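Local coordinates for endo-1,4-beta-xylanase (Pseudoalteromonas haloplanktis, PDB 1H12), which hydrolyses internal beta-1,4 linkages of xylan as a cold-adapted family 8 glycoside hydrolase, and may also cleave cellulose and related beta-glucans, at residues A[123-128]-A[135-140]. Numbering follows the deposited sequence.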
ATOM      1  N   ALA A 123      -2.990  16.405  -0.824  1.00  7.92           N
ATOM      2  CA  ALA A 123      -1.673  16.864  -0.359  1.00  8.04           C
ATOM      3  C   ALA A 123      -1.023  15.800   0.512  1.00  8.16           C
ATOM      4  O   ALA A 123      -1.590  15.379   1.514  1.00  8.14           O
ATOM      5  CB  ALA A 123      -1.890  18.123   0.451  1.00  8.48           C
ATOM      6  N   TRP A 124       0.182  15.393   0.137  1.00  7.98           N
ATOM      7  CA  TRP A 124       0.774  14.218   0.751  1.00  7.55           C
ATOM      8  C   TRP A 124       1.234  14.417   2.170  1.00  7.72           C
ATOM      9  O   TRP A 124       1.333  13.452   2.908  1.00  8.43           O
ATOM     10  CB  TRP A 124       1.869  13.604  -0.103  1.00  8.48           C
ATOM     11  CG  TRP A 124       3.226  14.209   0.055  1.00  9.94           C
ATOM     12  CD1 TRP A 124       3.747  15.283  -0.592  1.00 11.47           C
ATOM     13  CD2 TRP A 124       4.280  13.716   0.912  1.00 10.10           C
ATOM     14  NE1 TRP A 124       5.055  15.460  -0.214  1.00 12.72           N
ATOM     15  CE2 TRP A 124       5.396  14.499   0.702  1.00 11.45           C
ATOM     16  CE3 TRP A 124       4.373  12.663   1.807  1.00 12.69           C
ATOM     17  CZ2 TRP A 124       6.620  14.253   1.341  1.00 14.08           C
ATOM     18  CZ3 TRP A 124       5.533  12.420   2.449  1.00 16.36           C
ATOM     19  CH2 TRP A 124       6.669  13.208   2.204  1.00 15.96           C
ATOM     20  N   LYS A 125       1.567  15.663   2.527  1.00  7.83           N
ATOM     21  CA  LYS A 125       2.130  15.957   3.840  1.00  8.30           C
ATOM     22  C   LYS A 125       1.479  17.161   4.489  1.00  7.97           C
ATOM     23  O   LYS A 125       1.571  18.287   3.967  1.00  8.82           O
ATOM     24  CB  LYS A 125       3.633  16.188   3.758  1.00  9.42           C
ATOM     25  CG  LYS A 125       4.305  16.267   5.089  1.00 11.74           C
ATOM     26  CD  LYS A 125       5.791  16.676   5.029  1.00 16.48           C
ATOM     27  CE  LYS A 125       6.612  15.580   4.609  1.00 20.56           C
ATOM     28  NZ  LYS A 125       8.105  16.140   4.748  1.00 25.31           N
ATOM     29  N   LEU A 126       0.808  16.898   5.593  1.00  7.91           N
ATOM     30  CA  LEU A 126       0.218  17.896   6.481  1.00  8.21           C
ATOM     31  C   LEU A 126       0.981  17.860   7.798  1.00  8.11           C
ATOM     32  O   LEU A 126       1.599  16.865   8.149  1.00  8.72           O
ATOM     33  CB  LEU A 126      -1.250  17.599   6.735  1.00  8.89           C
ATOM     34  CG  LEU A 126      -2.297  18.133   5.732  1.00 10.22           C
ATOM     35  CD1 LEU A 126      -2.061  17.874   4.335  1.00 10.12           C
ATOM     36  CD2 LEU A 126      -3.638  17.590   6.170  1.00 12.03           C
ATOM     37  N   LYS A 127       0.884  18.940   8.556  1.00  9.44           N
ATOM     38  CA  LYS A 127       1.359  18.969   9.927  1.00  8.87           C
ATOM     39  C   LYS A 127       0.399  19.786  10.748  1.00  8.67           C
ATOM     40  O   LYS A 127      -0.393  20.545  10.200  1.00  9.61           O
ATOM     41  CB  LYS A 127       2.784  19.571  10.044  1.00 10.77           C
ATOM     42  CG  LYS A 127       3.954  18.675   9.742  1.00 13.39           C
ATOM     43  CD  LYS A 127       5.262  19.385   9.923  1.00 15.64           C
ATOM     44  CE  LYS A 127       6.416  18.404   9.644  1.00 20.44           C
ATOM     45  NZ  LYS A 127       7.792  18.967   9.932  1.00 24.30           N
ATOM     46  N   LEU A 128       0.512  19.671  12.072  1.00  9.23           N
ATOM     47  CA  LEU A 128      -0.100  20.644  12.964  1.00  9.25           C
ATOM     48  C   LEU A 128       0.920  21.779  13.197  1.00  9.30           C
ATOM     49  O   LEU A 128       2.093  21.515  13.456  1.00 10.98           O
ATOM     50  CB  LEU A 128      -0.533  20.005  14.268  1.00 10.27           C
ATOM     51  CG  LEU A 128      -1.445  18.819  14.173  1.00 13.66           C
ATOM     52  CD1 LEU A 128      -1.982  18.403  15.520  1.00 16.72           C
ATOM     53  CD2 LEU A 128      -2.604  19.023  13.242  1.00 14.78           C
ATOM     54  N   TYR A 135      -2.219  22.197   8.655  1.00  8.63           N
ATOM     55  CA  TYR A 135      -1.888  22.925   7.433  1.00  9.54           C
ATOM     56  C   TYR A 135      -1.129  22.011   6.519  1.00  9.22           C
ATOM     57  O   TYR A 135      -0.576  20.980   6.913  1.00  9.26           O
ATOM     58  CB  TYR A 135      -1.065  24.212   7.729  1.00 10.89           C
ATOM     59  CG  TYR A 135       0.349  23.943   8.154  1.00 10.31           C
ATOM     60  CD1 TYR A 135       0.640  23.509   9.445  1.00 11.22           C
ATOM     61  CD2 TYR A 135       1.410  24.052   7.266  1.00 12.04           C
ATOM     62  CE1 TYR A 135       1.950  23.208   9.822  1.00 11.59           C
ATOM     63  CE2 TYR A 135       2.696  23.804   7.632  1.00 11.90           C
ATOM     64  CZ  TYR A 135       2.991  23.382   8.916  1.00 12.32           C
ATOM     65  OH  TYR A 135       4.288  23.058   9.295  1.00 14.48           O
ATOM     66  N   LYS A 136      -1.147  22.362   5.251  1.00  9.55           N
ATOM     67  CA  LYS A 136      -0.446  21.590   4.215  1.00  9.58           C
ATOM     68  C   LYS A 136       1.003  22.027   4.108  1.00 10.35           C
ATOM     69  O   LYS A 136       1.328  23.206   3.892  1.00 11.90           O
ATOM     70  CB  LYS A 136      -1.112  21.803   2.851  1.00 10.13           C
ATOM     71  CG  LYS A 136      -2.565  21.340   2.816  1.00 10.08           C
ATOM     72  CD  LYS A 136      -3.238  21.529   1.485  1.00 10.14           C
ATOM     73  CE  LYS A 136      -4.635  20.929   1.416  1.00 11.79           C
ATOM     74  NZ  LYS A 136      -5.588  21.722   2.277  1.00 13.72           N
ATOM     75  N   VAL A 137       1.888  21.083   4.292  1.00  9.92           N
ATOM     76  CA  VAL A 137       3.340  21.305   4.114  1.00 10.32           C
ATOM     77  C   VAL A 137       3.693  21.205   2.654  1.00 10.86           C
ATOM     78  O   VAL A 137       4.486  22.009   2.124  1.00 12.80           O
ATOM     79  CB  VAL A 137       4.153  20.325   4.962  1.00 11.58           C
ATOM     80  CG1 VAL A 137       5.651  20.521   4.723  1.00 13.69           C
ATOM     81  CG2 VAL A 137       3.834  20.442   6.450  1.00 12.77           C
ATOM     82  N   ASP A 138       3.179  20.179   1.989  1.00 10.50           N
ATOM     83  CA  ASP A 138       3.460  19.914   0.571  1.00 10.62           C
ATOM     84  C   ASP A 138       2.128  19.529  -0.049  1.00 10.23           C
ATOM     85  O   ASP A 138       1.505  18.543   0.336  1.00 10.59           O
ATOM     86  CB  ASP A 138       4.508  18.863   0.431  1.00 12.47           C
ATOM     87  CG  ASP A 138       5.023  18.681  -0.967  1.00 14.23           C
ATOM     88  OD1 ASP A 138       4.337  19.061  -1.937  1.00 13.62           O
ATOM     89  OD2 ASP A 138       6.116  18.048  -1.132  1.00 15.88           O
ATOM     90  N   GLU A 139       1.661  20.334  -0.993  1.00 10.42           N
ATOM     91  CA  GLU A 139       0.415  20.124  -1.701  1.00 10.22           C
ATOM     92  C   GLU A 139       0.499  19.047  -2.778  1.00 10.43           C
ATOM     93  O   GLU A 139      -0.535  18.591  -3.252  1.00 11.03           O
ATOM     94  CB  GLU A 139      -0.040  21.382  -2.374  1.00 11.72           C
ATOM     95  CG  GLU A 139      -0.399  22.525  -1.425  1.00 13.02           C
ATOM     96  CD  GLU A 139      -0.750  23.816  -2.188  1.00 14.10           C
ATOM     97  OE1 GLU A 139      -0.134  24.063  -3.227  1.00 17.72           O
ATOM     98  OE2 GLU A 139      -1.614  24.555  -1.801  1.00 16.95           O
ATOM     99  N   GLY A 140       1.678  18.641  -3.168  1.00  9.90           N
ATOM    100  CA  GLY A 140       1.796  17.612  -4.174  1.00 10.41           C
ATOM    101  C   GLY A 140       1.284  16.260  -3.628  1.00  9.12           C
ATOM    102  O   GLY A 140       1.331  16.018  -2.421  1.00 10.15           O
TER
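The indole of Trp124 meets Asp138 and Gly140 with its edge: Asp138 OD2 and Gly140 O both lie near the ring plane, while Lys125 CB sits over the centre of one face. Trp124 NE1 donates to Asp138 OD2 at 2.9 Å, reaching that oxygen from above the carboxylate plane, the two planes being 65° apart. The other oxygen, OD1, accepts from Gly140 N in an Asx turn, so each carboxylate oxygen is gripped by its own N-H and the group's rotation is fixed. With CG lying between the backbone N and the carbonyl carbon (chi1 85°), the indole also brings CD1 to 3.1 Å from Gly140 O, which accepts from Trp124 N as well. At the other end the Tyr135 ring lies alongside Lys127, CE1 3.7 Å from Lys127 CB, with Leu128 C at its edge. Val137 CG2 packs against Lys127 CG at 3.7 Å. The backbones illustrate how a beta bulge works in an antiparallel hairpin: Lys127 and Tyr135 exchange two hydrogen bonds, whereas Lys125 O takes both Val137 N (2.8 Å) and Asp138 N (3.2 Å), shifting the register by one residue. On the face opposite Tyr135, Leu126 CD1 meets Lys136 CG, and Leu126 continues onto Phe102 and Tyr106 of helix 93-107. Strand 123-128 thus stands between strand 74-76 and the outermost strand 134-136 of an antiparallel sheet.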